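PDB 6U1R: SxtG from Microseira wollei, which acts as an amidinotransferase in the saxitoxin biosynthetic pathway, probably moving an amidino group through a cysteine-bound intermediate. Local coordinates for residues A[40-45]-A[94-99]; A[265-270]-A[281-286]; A[313-318]-A[358-363]; A[331-336]-A[342-347]. One frame throughout, in Å; residues are numbered along the deposited sequence.

Interaction 1 of 4, residues A[40-45]-A[94-99]; sequences VIVGSV and NEFIHI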
loop_
_atom_site.group_PDB
_atom_site.type_symbol
_atom_site.label_atom_id
_atom_site.label_comp_id
_atom_site.label_asym_id
_atom_site.label_seq_id
_atom_site.Cartn_x
_atom_site.Cartn_y
_atom_site.Cartn_z
ATOM N N VAL A 40 -12.460 -5.972 18.903
ATOM C CA VAL A 40 -12.341 -4.601 18.423
ATOM C C VAL A 40 -10.969 -4.048 18.812
ATOM O O VAL A 40 -10.468 -4.319 19.910
ATOM C CB VAL A 40 -13.499 -3.739 19.000
ATOM C CG1 VAL A 40 -13.346 -3.539 20.528
ATOM C CG2 VAL A 40 -13.624 -2.415 18.272
ATOM N N ILE A 41 -10.330 -3.309 17.892
ATOM C CA ILE A 41 -9.168 -2.484 18.228
ATOM C C ILE A 41 -9.695 -1.144 18.718
ATOM O O ILE A 41 -10.570 -0.550 18.079
ATOM C CB ILE A 41 -8.234 -2.293 17.015
ATOM C CG1 ILE A 41 -7.779 -3.658 16.470
ATOM C CG2 ILE A 41 -7.054 -1.393 17.394
ATOM C CD1 ILE A 41 -6.888 -3.613 15.194
ATOM N N VAL A 42 -9.183 -0.666 19.846
ATOM C CA VAL A 42 -9.562 0.644 20.371
ATOM C C VAL A 42 -8.340 1.549 20.306
ATOM O O VAL A 42 -7.212 1.100 20.529
ATOM C CB VAL A 42 -10.141 0.545 21.797
ATOM C CG1 VAL A 42 -10.523 1.894 22.333
ATOM C CG2 VAL A 42 -11.399 -0.325 21.785
ATOM N N GLY A 43 -8.562 2.815 19.976
ATOM C CA GLY A 43 -7.484 3.764 19.824
ATOM C C GLY A 43 -6.826 4.154 21.150
ATOM O O GLY A 43 -7.199 3.718 22.244
ATOM N N SER A 44 -5.809 4.997 21.022
ATOM C CA SER A 44 -5.050 5.511 22.155
ATOM C C SER A 44 -4.793 6.994 21.945
ATOM O O SER A 44 -4.519 7.423 20.817
ATOM C CB SER A 44 -3.712 4.767 22.313
ATOM O OG SER A 44 -2.808 5.492 23.135
ATOM N N VAL A 45 -4.887 7.781 23.021
ATOM C CA VAL A 45 -4.595 9.208 22.948
ATOM C C VAL A 45 -3.204 9.550 23.452
ATOM O O VAL A 45 -2.803 10.716 23.381
ATOM C CB VAL A 45 -5.633 10.044 23.722
ATOM C CG1 VAL A 45 -6.950 10.018 23.015
ATOM C CG2 VAL A 45 -5.793 9.528 25.160
ATOM N N ASN A 94 -10.897 4.620 29.156
ATOM C CA ASN A 94 -10.882 3.441 30.017
ATOM C C ASN A 94 -12.293 2.993 30.389
ATOM O O ASN A 94 -12.573 1.789 30.438
ATOM C CB ASN A 94 -10.045 3.728 31.264
ATOM C CG ASN A 94 -8.560 3.638 30.981
ATOM O OD1 ASN A 94 -8.154 2.966 30.040
ATOM N ND2 ASN A 94 -7.741 4.307 31.797
ATOM N N GLU A 95 -13.193 3.937 30.654
ATOM C CA GLU A 95 -14.568 3.556 30.973
ATOM C C GLU A 95 -15.274 2.954 29.754
ATOM O O GLU A 95 -16.028 1.985 29.884
ATOM C CB GLU A 95 -15.342 4.760 31.507
ATOM C CG GLU A 95 -16.784 4.425 31.900
ATOM C CD GLU A 95 -16.891 3.195 32.814
ATOM O OE1 GLU A 95 -16.097 3.084 33.781
ATOM O OE2 GLU A 95 -17.756 2.326 32.549
ATOM N N PHE A 96 -15.055 3.533 28.571
ATOM C CA PHE A 96 -15.577 2.968 27.327
ATOM C C PHE A 96 -15.109 1.524 27.146
ATOM O O PHE A 96 -15.905 0.628 26.844
ATOM C CB PHE A 96 -15.132 3.873 26.163
ATOM C CG PHE A 96 -15.445 3.346 24.788
ATOM C CD1 PHE A 96 -16.688 2.848 24.481
ATOM C CD2 PHE A 96 -14.495 3.431 23.779
ATOM C CE1 PHE A 96 -16.980 2.394 23.203
ATOM C CE2 PHE A 96 -14.776 2.981 22.485
ATOM C CZ PHE A 96 -16.034 2.464 22.195
ATOM N N ILE A 97 -13.819 1.267 27.369
ATOM C CA ILE A 97 -13.304 -0.090 27.264
ATOM C C ILE A 97 -13.949 -1.000 28.315
ATOM O O ILE A 97 -14.312 -2.149 28.017
ATOM C CB ILE A 97 -11.768 -0.070 27.380
ATOM C CG1 ILE A 97 -11.165 0.557 26.113
ATOM C CG2 ILE A 97 -11.223 -1.470 27.616
ATOM C CD1 ILE A 97 -9.704 0.977 26.241
ATOM N N HIS A 98 -14.128 -0.496 29.545
ATOM C CA HIS A 98 -14.782 -1.295 30.583
ATOM C C HIS A 98 -16.191 -1.715 30.146
ATOM O O HIS A 98 -16.602 -2.861 30.358
ATOM C CB HIS A 98 -14.854 -0.522 31.903
ATOM C CG HIS A 98 -13.622 -0.614 32.764
ATOM N ND1 HIS A 98 -12.864 -1.757 32.886
ATOM C CD2 HIS A 98 -13.045 0.304 33.577
ATOM C CE1 HIS A 98 -11.859 -1.536 33.719
ATOM N NE2 HIS A 98 -11.946 -0.292 34.151
ATOM N N ILE A 99 -16.943 -0.799 29.534
ATOM C CA ILE A 99 -18.265 -1.144 29.002
ATOM C C ILE A 99 -18.159 -2.238 27.945
ATOM O O ILE A 99 -18.904 -3.229 27.971
ATOM C CB ILE A 99 -18.962 0.110 28.445
ATOM C CG1 ILE A 99 -19.253 1.094 29.594
ATOM C CG2 ILE A 99 -20.243 -0.286 27.708
ATOM C CD1 ILE A 99 -19.883 2.426 29.173
#
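Val42 meets Phe96 and Ile97 on a turn of helix 83-102 that is closed by the 2.9 Å backbone bond from His98 N to Asn94 O. Between strand and helix themselves no hydrogen bond forms, and the meeting is wholly apolar. Val42 carries it from the strand side. Its CA-CB bond points at the helix, and with CG1 anti to the backbone N (chi1 180°) that methyl becomes the foremost atom, 4.1 Å from Ile97 CG1 and also 4.1 Å from Ile97 CD1. The CA-CB bond of Ile97 runs to the side of the contact, and the two side chains cross at a slant. Its chi1 of -71° and nearly extended chi2 of 165° together carry CD1 toward Val42. A second, looser approach sets Val42 CG1 4.4 Å from Phe96 CE2, obliquely to the ring. This is a helix laid over a sheet, a worked case of the layering in the alpha/beta propeller of the amidinotransferase family: strand 37-42 is the middle one of three, between 106-109 and 370-375, and one valine methyl packs against two helix side chains. Val107 of the neighbouring strand touches both Val42 and Ile97, widening the apolar patch, while Thr370 of the other neighbour meets Val42 and Phe96. The Phe96 ring meets those of Phe356 and Phe366 with the planes inclined, and its side chain lies about 9 Å from that of Cys368, the predicted site of the amidino-cysteine intermediate. Farther out, Asn94 OD1 takes a hydrogen bond from Arg109 NH1.

Interaction 2 of 4, residues A[265-270]-A[281-286]; sequences IDTTLM and PEFVDV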
loop_
_atom_site.group_PDB
_atom_site.type_symbol
_atom_site.label_atom_id
_atom_site.label_comp_id
_atom_site.label_asym_id
_atom_site.label_seq_id
_atom_site.Cartn_x
_atom_site.Cartn_y
_atom_site.Cartn_z
ATOM N N ILE A 265 -17.643 10.022 6.993
ATOM C CA ILE A 265 -19.083 9.885 6.772
ATOM C C ILE A 265 -19.841 9.470 8.038
ATOM O O ILE A 265 -21.090 9.458 8.030
ATOM C CB ILE A 265 -19.332 8.886 5.615
ATOM C CG1 ILE A 265 -20.678 9.137 4.904
ATOM C CG2 ILE A 265 -19.194 7.411 6.086
ATOM C CD1 ILE A 265 -20.858 8.293 3.605
ATOM N N ASP A 266 -19.140 9.148 9.127
ATOM C CA ASP A 266 -19.783 8.493 10.258
ATOM C C ASP A 266 -20.354 9.487 11.287
ATOM O O ASP A 266 -20.611 9.106 12.436
ATOM C CB ASP A 266 -18.845 7.439 10.898
ATOM C CG ASP A 266 -17.439 7.930 11.233
ATOM O OD1 ASP A 266 -17.027 9.028 10.830
ATOM O OD2 ASP A 266 -16.705 7.135 11.913
ATOM N N THR A 267 -20.613 10.735 10.873
ATOM C CA THR A 267 -21.634 11.578 11.488
ATOM C C THR A 267 -22.703 11.986 10.478
ATOM O O THR A 267 -23.516 12.872 10.777
ATOM C CB THR A 267 -21.042 12.843 12.136
ATOM O OG1 THR A 267 -20.400 13.661 11.161
ATOM C CG2 THR A 267 -20.056 12.494 13.218
ATOM N N THR A 268 -22.749 11.331 9.311
ATOM C CA THR A 268 -23.653 11.667 8.216
ATOM C C THR A 268 -24.611 10.533 7.891
ATOM O O THR A 268 -25.840 10.757 7.809
ATOM C CB THR A 268 -22.836 12.047 6.959
ATOM O OG1 THR A 268 -22.037 13.221 7.213
ATOM C CG2 THR A 268 -23.745 12.291 5.742
ATOM N N LEU A 269 -24.083 9.314 7.723
ATOM C CA LEU A 269 -24.848 8.152 7.269
ATOM C C LEU A 269 -24.352 6.961 8.079
ATOM O O LEU A 269 -23.212 6.520 7.879
ATOM C CB LEU A 269 -24.637 7.932 5.770
ATOM C CG LEU A 269 -25.588 6.970 5.061
ATOM C CD1 LEU A 269 -26.933 7.617 4.769
ATOM C CD2 LEU A 269 -24.948 6.441 3.795
ATOM N N MET A 270 -25.192 6.432 8.969
ATOM C CA MET A 270 -24.792 5.372 9.897
ATOM C C MET A 270 -25.771 4.201 9.867
ATOM O O MET A 270 -26.832 4.245 10.516
ATOM C CB MET A 270 -24.650 5.927 11.304
ATOM C CG MET A 270 -23.407 6.826 11.413
ATOM S SD MET A 270 -21.918 5.826 11.257
ATOM C CE MET A 270 -21.668 5.373 12.995
ATOM N N PRO A 281 -29.879 15.172 9.427
ATOM C CA PRO A 281 -30.848 15.979 8.665
ATOM C C PRO A 281 -30.259 17.232 8.036
ATOM O O PRO A 281 -30.877 17.787 7.118
ATOM C CB PRO A 281 -31.913 16.332 9.714
ATOM C CG PRO A 281 -31.184 16.390 10.979
ATOM C CD PRO A 281 -30.107 15.283 10.876
ATOM N N GLU A 282 -29.113 17.708 8.504
ATOM C CA GLU A 282 -28.477 18.881 7.921
ATOM C C GLU A 282 -27.515 18.528 6.793
ATOM O O GLU A 282 -27.357 19.317 5.852
ATOM C CB GLU A 282 -27.741 19.658 9.018
ATOM C CG GLU A 282 -28.678 20.388 9.988
ATOM C CD GLU A 282 -29.397 21.552 9.326
ATOM O OE1 GLU A 282 -28.730 22.296 8.583
ATOM O OE2 GLU A 282 -30.616 21.714 9.535
ATOM N N PHE A 283 -26.856 17.372 6.863
ATOM C CA PHE A 283 -25.880 17.000 5.844
ATOM C C PHE A 283 -26.462 16.178 4.692
ATOM O O PHE A 283 -25.795 16.047 3.655
ATOM C CB PHE A 283 -24.731 16.193 6.460
ATOM C CG PHE A 283 -23.921 16.931 7.524
ATOM C CD1 PHE A 283 -24.098 18.287 7.778
ATOM C CD2 PHE A 283 -22.972 16.239 8.259
ATOM C CE1 PHE A 283 -23.354 18.928 8.759
ATOM C CE2 PHE A 283 -22.224 16.865 9.234
ATOM C CZ PHE A 283 -22.408 18.214 9.482
ATOM N N VAL A 284 -27.663 15.616 4.837
ATOM C CA VAL A 284 -28.235 14.715 3.835
ATOM C C VAL A 284 -29.582 15.255 3.381
ATOM O O VAL A 284 -30.448 15.549 4.211
ATOM C CB VAL A 284 -28.387 13.286 4.399
ATOM C CG1 VAL A 284 -29.200 12.419 3.469
ATOM C CG2 VAL A 284 -27.017 12.665 4.640
ATOM N N ASP A 285 -29.765 15.376 2.061
ATOM C CA ASP A 285 -31.091 15.525 1.467
ATOM C C ASP A 285 -31.629 14.121 1.201
ATOM O O ASP A 285 -31.158 13.436 0.288
ATOM C CB ASP A 285 -31.024 16.346 0.178
ATOM C CG ASP A 285 -32.398 16.560 -0.469
ATOM O OD1 ASP A 285 -33.365 15.876 -0.084
ATOM O OD2 ASP A 285 -32.505 17.418 -1.376
ATOM N N VAL A 286 -32.605 13.683 2.002
ATOM C CA VAL A 286 -33.069 12.300 1.913
ATOM C C VAL A 286 -33.657 11.997 0.550
ATOM O O VAL A 286 -33.705 10.828 0.142
ATOM C CB VAL A 286 -34.106 11.988 3.009
ATOM C CG1 VAL A 286 -33.489 12.158 4.387
ATOM C CG2 VAL A 286 -35.331 12.883 2.854
#
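Phe283 is where the segment 281-286 first meets Thr267 and Thr268. Pro281 and Glu282 lead up to it in a helical curl, and Asn280 OD1 accepts from both Glu282 N and Phe283 N, which steadies the turn. The phenyl ring then offers its edge to the two threonines. Thr268 OG1 lies in the ring plane, 3.3 Å from Phe283 CD2, so the electron-rich oxygen faces the slightly positive hydrogen rim and not the pi cloud; Thr267 OG1 stands farther along the same edge, 4.2 Å from Phe283 CE2. The two hydroxyl oxygens reach the rim from different torsions: Thr268 OG1 is anti to its carbonyl carbon (chi1 -62°), whereas Thr267 OG1 sits between N and carbonyl carbon (chi1 62°). Trp318 meets the Phe283 ring edge-to-face. Segment 265-270 runs into the first strand of a beta hairpin (269-273 and 276-279) in one of the small mixed sheets of this propeller-like family, and 281-286 follows the second, so the contact joins the chain entering the hairpin to the chain leaving it. Val284 comes next, its CB directed at the opposite segment. Its CG2 presses on Thr268 CG2 at 3.5 Å, tighter than carbon atoms usually pack, and stands 3.9 Å from Thr268 O. The turn bearing Thr268 is held by Ile265 O, which accepts from Thr268 N (2.8 Å) and Leu269 N (3.0 Å). Beyond the valine, Asp285 OD1 receives Asn287 N. On the other segment, the Thr267 side chain is about 6 Å from that of Cys368, the predicted amidino-cysteine residue.

Interaction 3 of 4, residues A[313-318]-A[358-363]; sequences RLVSEW and SYYPFL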
loop_
_atom_site.group_PDB
_atom_site.type_symbol
_atom_site.label_atom_id
_atom_site.label_comp_id
_atom_site.label_asym_id
_atom_site.label_seq_id
_atom_site.Cartn_x
_atom_site.Cartn_y
_atom_site.Cartn_z
ATOM N N ARG A 313 -11.721 23.367 20.677
ATOM C CA ARG A 313 -12.924 23.389 19.835
ATOM C C ARG A 313 -12.726 23.020 18.368
ATOM O O ARG A 313 -12.681 23.898 17.501
ATOM C CB ARG A 313 -13.623 24.754 19.904
ATOM C CG ARG A 313 -12.817 26.026 19.551
ATOM C CD ARG A 313 -12.974 27.025 20.720
ATOM N NE ARG A 313 -12.989 28.468 20.441
ATOM C CZ ARG A 313 -13.647 29.104 19.466
ATOM N NH1 ARG A 313 -14.355 28.472 18.529
ATOM N NH2 ARG A 313 -13.565 30.427 19.414
ATOM N N LEU A 314 -12.638 21.717 18.085
ATOM C CA LEU A 314 -12.773 21.181 16.734
ATOM C C LEU A 314 -14.031 20.318 16.613
ATOM O O LEU A 314 -14.110 19.440 15.742
ATOM C CB LEU A 314 -11.532 20.374 16.337
ATOM C CG LEU A 314 -10.107 20.954 16.449
ATOM C CD1 LEU A 314 -10.045 22.430 16.796
ATOM C CD2 LEU A 314 -9.304 20.165 17.464
ATOM N N VAL A 315 -15.018 20.574 17.485
ATOM C CA VAL A 315 -16.250 19.796 17.596
ATOM C C VAL A 315 -17.197 20.123 16.450
ATOM O O VAL A 315 -17.257 21.257 15.966
ATOM C CB VAL A 315 -16.931 20.083 18.951
ATOM C CG1 VAL A 315 -16.101 19.554 20.109
ATOM C CG2 VAL A 315 -17.188 21.603 19.114
ATOM N N SER A 316 -17.947 19.112 16.016
ATOM C CA SER A 316 -19.202 19.302 15.300
ATOM C C SER A 316 -20.328 18.906 16.239
ATOM O O SER A 316 -20.181 17.981 17.048
ATOM C CB SER A 316 -19.274 18.469 14.013
ATOM O OG SER A 316 -20.624 18.303 13.560
ATOM N N GLU A 317 -21.437 19.624 16.163
ATOM C CA GLU A 317 -22.543 19.269 17.030
ATOM C C GLU A 317 -23.155 17.934 16.638
ATOM O O GLU A 317 -23.925 17.368 17.415
ATOM C CB GLU A 317 -23.585 20.390 17.025
ATOM C CG GLU A 317 -24.586 20.355 15.909
ATOM C CD GLU A 317 -25.220 21.712 15.677
ATOM O OE1 GLU A 317 -24.605 22.531 14.963
ATOM O OE2 GLU A 317 -26.323 21.960 16.220
ATOM N N TRP A 318 -22.807 17.394 15.474
ATOM C CA TRP A 318 -23.389 16.137 15.028
ATOM C C TRP A 318 -22.585 14.934 15.489
ATOM O O TRP A 318 -22.811 13.824 15.000
ATOM C CB TRP A 318 -23.563 16.147 13.506
ATOM C CG TRP A 318 -24.609 17.163 13.145
ATOM C CD1 TRP A 318 -24.405 18.386 12.576
ATOM C CD2 TRP A 318 -26.021 17.075 13.412
ATOM N NE1 TRP A 318 -25.597 19.048 12.444
ATOM C CE2 TRP A 318 -26.603 18.271 12.960
ATOM C CE3 TRP A 318 -26.848 16.096 13.986
ATOM C CZ2 TRP A 318 -27.970 18.514 13.046
ATOM C CZ3 TRP A 318 -28.218 16.341 14.071
ATOM C CH2 TRP A 318 -28.756 17.550 13.612
ATOM N N SER A 358 -14.610 14.139 26.112
ATOM C CA SER A 358 -13.179 14.423 26.199
ATOM C C SER A 358 -12.402 13.825 25.043
ATOM O O SER A 358 -11.246 14.204 24.833
ATOM C CB SER A 358 -12.581 13.887 27.503
ATOM O OG SER A 358 -13.098 14.606 28.616
ATOM N N TYR A 359 -12.995 12.883 24.318
ATOM C CA TYR A 359 -12.371 12.319 23.134
ATOM C C TYR A 359 -12.553 13.197 21.906
ATOM O O TYR A 359 -11.738 13.124 20.981
ATOM C CB TYR A 359 -12.951 10.927 22.875
ATOM C CG TYR A 359 -11.959 9.931 22.303
ATOM C CD1 TYR A 359 -11.105 9.211 23.140
ATOM C CD2 TYR A 359 -11.905 9.672 20.935
ATOM C CE1 TYR A 359 -10.203 8.282 22.633
ATOM C CE2 TYR A 359 -11.000 8.745 20.418
ATOM C CZ TYR A 359 -10.153 8.060 21.265
ATOM O OH TYR A 359 -9.269 7.133 20.765
ATOM N N TYR A 360 -13.586 14.044 21.886
ATOM C CA TYR A 360 -13.900 14.801 20.676
ATOM C C TYR A 360 -12.744 15.662 20.165
ATOM O O TYR A 360 -12.625 15.806 18.935
ATOM C CB TYR A 360 -15.124 15.689 20.920
ATOM C CG TYR A 360 -16.449 14.978 21.159
ATOM C CD1 TYR A 360 -16.574 13.595 21.091
ATOM C CD2 TYR A 360 -17.583 15.716 21.451
ATOM C CE1 TYR A 360 -17.799 12.979 21.318
ATOM C CE2 TYR A 360 -18.794 15.116 21.672
ATOM C CZ TYR A 360 -18.900 13.750 21.599
ATOM O OH TYR A 360 -20.104 13.139 21.817
ATOM N N PRO A 361 -11.912 16.285 21.010
ATOM C CA PRO A 361 -10.796 17.090 20.466
ATOM C C PRO A 361 -9.785 16.258 19.709
ATOM O O PRO A 361 -8.969 16.820 18.965
ATOM C CB PRO A 361 -10.160 17.728 21.710
ATOM C CG PRO A 361 -11.108 17.521 22.825
ATOM C CD PRO A 361 -11.974 16.355 22.479
ATOM N N PHE A 362 -9.798 14.939 19.884
ATOM C CA PHE A 362 -8.959 14.035 19.108
ATOM C C PHE A 362 -9.638 13.583 17.823
ATOM O O PHE A 362 -9.148 12.659 17.168
ATOM C CB PHE A 362 -8.563 12.837 19.973
ATOM C CG PHE A 362 -7.811 13.236 21.204
ATOM C CD1 PHE A 362 -8.503 13.614 22.347
ATOM C CD2 PHE A 362 -6.418 13.282 21.207
ATOM C CE1 PHE A 362 -7.821 14.020 23.493
ATOM C CE2 PHE A 362 -5.725 13.682 22.346
ATOM C CZ PHE A 362 -6.419 14.063 23.483
ATOM N N LEU A 363 -10.764 14.219 17.475
ATOM C CA LEU A 363 -11.442 14.135 16.187
ATOM C C LEU A 363 -12.224 12.839 15.999
ATOM O O LEU A 363 -12.400 12.375 14.862
ATOM C CB LEU A 363 -10.440 14.304 15.041
ATOM C CG LEU A 363 -9.583 15.581 15.116
ATOM C CD1 LEU A 363 -8.811 15.791 13.819
ATOM C CD2 LEU A 363 -10.428 16.798 15.447
#
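Leu314 and Val315 pack against the 3-10 turn at Tyr360 and Pro361, just ahead of the ST turn in which Ser316 OG accepts from Trp318 N. Leu314 points into the contact: its CB lies 3.8 Å from Leu363 CD2, and its own CD2 stands 3.7 Å from Pro361 O. That carbonyl is also bonded by Tyr81 OH, so the leucine methyl meets an oxygen already held by a polar partner. One residue on, Val315 CG1 touches Tyr360 CB at 4.1 Å and lies near the plane of the tyrosine ring, at its edge; the two side chains cross at about a right angle. In the next shell, Phe362 N bonds Tyr359 O at 2.9 Å and Leu363 N bonds Tyr360 O at 2.8 Å. These bonds close the turn, and Leu363, with a positive phi of 76°, brings its CD2 to Leu314. The side chain of Leu363 lies about 6 Å from that of His264, a predicted active-site residue. Farther out, Phe362 stacks on Tyr81, and Pro361 touches Met85 of helix 83-102. Across from them the ST turn is set by the nearly straight bond from Trp318 N to Ser316 OG, 3.0 Å long with an N-H...O angle of 165°.

Interaction 4 of 4, residues A[331-336]-A[342-347]; sequences VIVEKK and KALKDW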
loop_
_atom_site.group_PDB
_atom_site.type_symbol
_atom_site.label_atom_id
_atom_site.label_comp_id
_atom_site.label_asym_id
_atom_site.label_seq_id
_atom_site.Cartn_x
_atom_site.Cartn_y
_atom_site.Cartn_z
ATOM N N VAL A 331 -26.376 -0.374 21.452
ATOM C CA VAL A 331 -25.679 0.740 20.805
ATOM C C VAL A 331 -25.068 1.643 21.871
ATOM O O VAL A 331 -25.758 2.071 22.801
ATOM C CB VAL A 331 -26.634 1.537 19.880
ATOM C CG1 VAL A 331 -27.904 1.964 20.596
ATOM C CG2 VAL A 331 -25.919 2.743 19.273
ATOM N N ILE A 332 -23.760 1.927 21.746
ATOM C CA ILE A 332 -23.079 2.842 22.652
ATOM C C ILE A 332 -23.266 4.254 22.114
ATOM O O ILE A 332 -23.032 4.517 20.922
ATOM C CB ILE A 332 -21.590 2.473 22.810
ATOM C CG1 ILE A 332 -21.468 1.121 23.550
ATOM C CG2 ILE A 332 -20.833 3.554 23.579
ATOM C CD1 ILE A 332 -20.084 0.581 23.657
ATOM N N VAL A 333 -23.683 5.164 22.993
ATOM C CA VAL A 333 -24.043 6.529 22.627
ATOM C C VAL A 333 -23.638 7.431 23.785
ATOM O O VAL A 333 -23.572 6.999 24.942
ATOM C CB VAL A 333 -25.552 6.613 22.290
ATOM C CG1 VAL A 333 -26.354 5.966 23.358
ATOM C CG2 VAL A 333 -26.024 8.045 22.061
ATOM N N GLU A 334 -23.331 8.686 23.465
ATOM C CA GLU A 334 -22.707 9.581 24.432
ATOM C C GLU A 334 -23.737 10.208 25.375
ATOM O O GLU A 334 -24.835 10.600 24.967
ATOM C CB GLU A 334 -21.922 10.669 23.701
ATOM C CG GLU A 334 -20.730 11.229 24.496
ATOM C CD GLU A 334 -21.131 12.206 25.604
ATOM O OE1 GLU A 334 -22.094 12.985 25.414
ATOM O OE2 GLU A 334 -20.460 12.215 26.665
ATOM N N LYS A 335 -23.328 10.358 26.637
ATOM C CA LYS A 335 -24.247 10.664 27.731
ATOM C C LYS A 335 -24.973 11.993 27.550
ATOM O O LYS A 335 -26.141 12.121 27.944
ATOM C CB LYS A 335 -23.466 10.646 29.049
ATOM C CG LYS A 335 -24.272 11.073 30.269
ATOM C CD LYS A 335 -23.650 10.528 31.562
ATOM C CE LYS A 335 -24.439 10.952 32.803
ATOM N NZ LYS A 335 -23.538 11.335 33.939
ATOM N N LYS A 336 -24.313 13.004 26.989
ATOM C CA LYS A 336 -24.982 14.286 26.833
ATOM C C LYS A 336 -25.870 14.334 25.594
ATOM O O LYS A 336 -26.562 15.333 25.387
ATOM C CB LYS A 336 -23.956 15.424 26.806
ATOM C CG LYS A 336 -23.250 15.627 28.156
ATOM C CD LYS A 336 -22.472 16.927 28.193
ATOM C CE LYS A 336 -21.406 16.921 29.293
ATOM N NZ LYS A 336 -21.974 17.280 30.615
ATOM N N LYS A 342 -32.987 9.125 23.390
ATOM C CA LYS A 342 -34.433 8.921 23.353
ATOM C C LYS A 342 -34.889 8.378 22.001
ATOM O O LYS A 342 -35.713 7.457 21.940
ATOM C CB LYS A 342 -35.164 10.230 23.663
ATOM C CG LYS A 342 -36.694 10.076 23.535
ATOM C CD LYS A 342 -37.437 11.335 23.890
ATOM C CE LYS A 342 -38.928 11.141 23.600
ATOM N NZ LYS A 342 -39.657 12.444 23.645
ATOM N N ALA A 343 -34.368 8.937 20.903
ATOM C CA ALA A 343 -34.764 8.461 19.581
ATOM C C ALA A 343 -34.364 7.006 19.373
ATOM O O ALA A 343 -35.150 6.201 18.851
ATOM C CB ALA A 343 -34.150 9.350 18.502
ATOM N N LEU A 344 -33.146 6.646 19.780
ATOM C CA LEU A 344 -32.716 5.258 19.655
ATOM C C LEU A 344 -33.648 4.317 20.411
ATOM O O LEU A 344 -34.022 3.261 19.891
ATOM C CB LEU A 344 -31.285 5.114 20.151
ATOM C CG LEU A 344 -30.254 5.741 19.201
ATOM C CD1 LEU A 344 -28.909 5.803 19.872
ATOM C CD2 LEU A 344 -30.176 4.936 17.878
ATOM N N LYS A 345 -34.025 4.670 21.641
ATOM C CA LYS A 345 -34.962 3.829 22.393
ATOM C C LYS A 345 -36.292 3.711 21.663
ATOM O O LYS A 345 -36.841 2.611 21.514
ATOM C CB LYS A 345 -35.194 4.403 23.787
ATOM C CG LYS A 345 -34.025 4.265 24.719
ATOM C CD LYS A 345 -34.246 5.008 26.054
ATOM C CE LYS A 345 -35.540 4.586 26.731
ATOM N NZ LYS A 345 -35.484 4.782 28.213
ATOM N N ASP A 346 -36.825 4.842 21.204
ATOM C CA ASP A 346 -38.115 4.825 20.529
ATOM C C ASP A 346 -38.049 4.033 19.234
ATOM O O ASP A 346 -39.053 3.435 18.829
ATOM C CB ASP A 346 -38.597 6.256 20.273
ATOM C CG ASP A 346 -38.921 7.012 21.573
ATOM O OD1 ASP A 346 -38.948 6.383 22.663
ATOM O OD2 ASP A 346 -39.137 8.235 21.509
ATOM N N TRP A 347 -36.879 3.984 18.581
ATOM C CA TRP A 347 -36.714 3.187 17.370
ATOM C C TRP A 347 -36.469 1.703 17.650
ATOM O O TRP A 347 -36.311 0.934 16.697
ATOM C CB TRP A 347 -35.553 3.742 16.529
ATOM C CG TRP A 347 -35.852 5.031 15.811
ATOM C CD1 TRP A 347 -37.043 5.411 15.252
ATOM C CD2 TRP A 347 -34.937 6.110 15.576
ATOM N NE1 TRP A 347 -36.921 6.666 14.687
ATOM C CE2 TRP A 347 -35.638 7.112 14.872
ATOM C CE3 TRP A 347 -33.590 6.325 15.892
ATOM C CZ2 TRP A 347 -35.041 8.310 14.478
ATOM C CZ3 TRP A 347 -32.996 7.516 15.499
ATOM C CH2 TRP A 347 -33.732 8.504 14.808
#
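Apolar packing joins the strand to the helix, and within 342-347 Leu344 makes the whole contact. Its CD1 lies 4.0 Å from Val331 CG1 and 4.2 Å from Val333 CB, so a single methyl spans two valines that stand two residues apart on the same face of the strand. Met340 and Ile341, earlier in the same helix, also touch Val333. All three side chains start out directed across the contact. Val331 turns CG1 into the crowded position between its backbone N and carbonyl carbon (chi1 52°), and there that methyl meets the leucine.

No hydrogen bond crosses between the two segments. Within them, Asp346 N to Lys342 O, 2.9 Å, and Trp347 N to Ala343 O, 2.8 Å, close the last turns of helix 338-346. Where the strand ends, Lys336 N donates to Glu334 OE1 at 2.7 Å, approaching 47° out of the carboxylate plane, while Glu334 OE2 accepts from Phe356 N; both carboxylate oxygens are thus engaged.

Topology explains the pairing: strand 330-334, helix 338-346 and strand 350-354 form a beta-alpha-beta unit, and Pro351 of the last strand touches both Val333 and Leu344. Ile332 points away from this helix and packs on helix 83-102 instead, placing the strand between two helices. With no directional bond from strand to helix, the contact itself is held by the fit and burial of branched aliphatic side chains.

From the N terminus, interaction 1 closes a loop of which about half is helix, returning helix 83-102 to strand 37-42. Interaction 2 follows in series and closes the short hairpin excursion between 265-270 and 281-286. Interaction 3 then closes a longer loop, from 313-318 to 358-363, and interaction 4 is nested inside it as part of a beta-alpha-beta unit; none of the four cross. Trp318 carries interaction 3 onto Pro281, Glu282 and Phe283 of interaction 2, while Tyr359 and Phe362 carry it onto Val45 of interaction 1 and Tyr360 packs on Glu334 of interaction 4. Ile332 joins interaction 4 to interaction 1 through Phe96 and Ile99. Interaction 2 touches neither 1 nor 4.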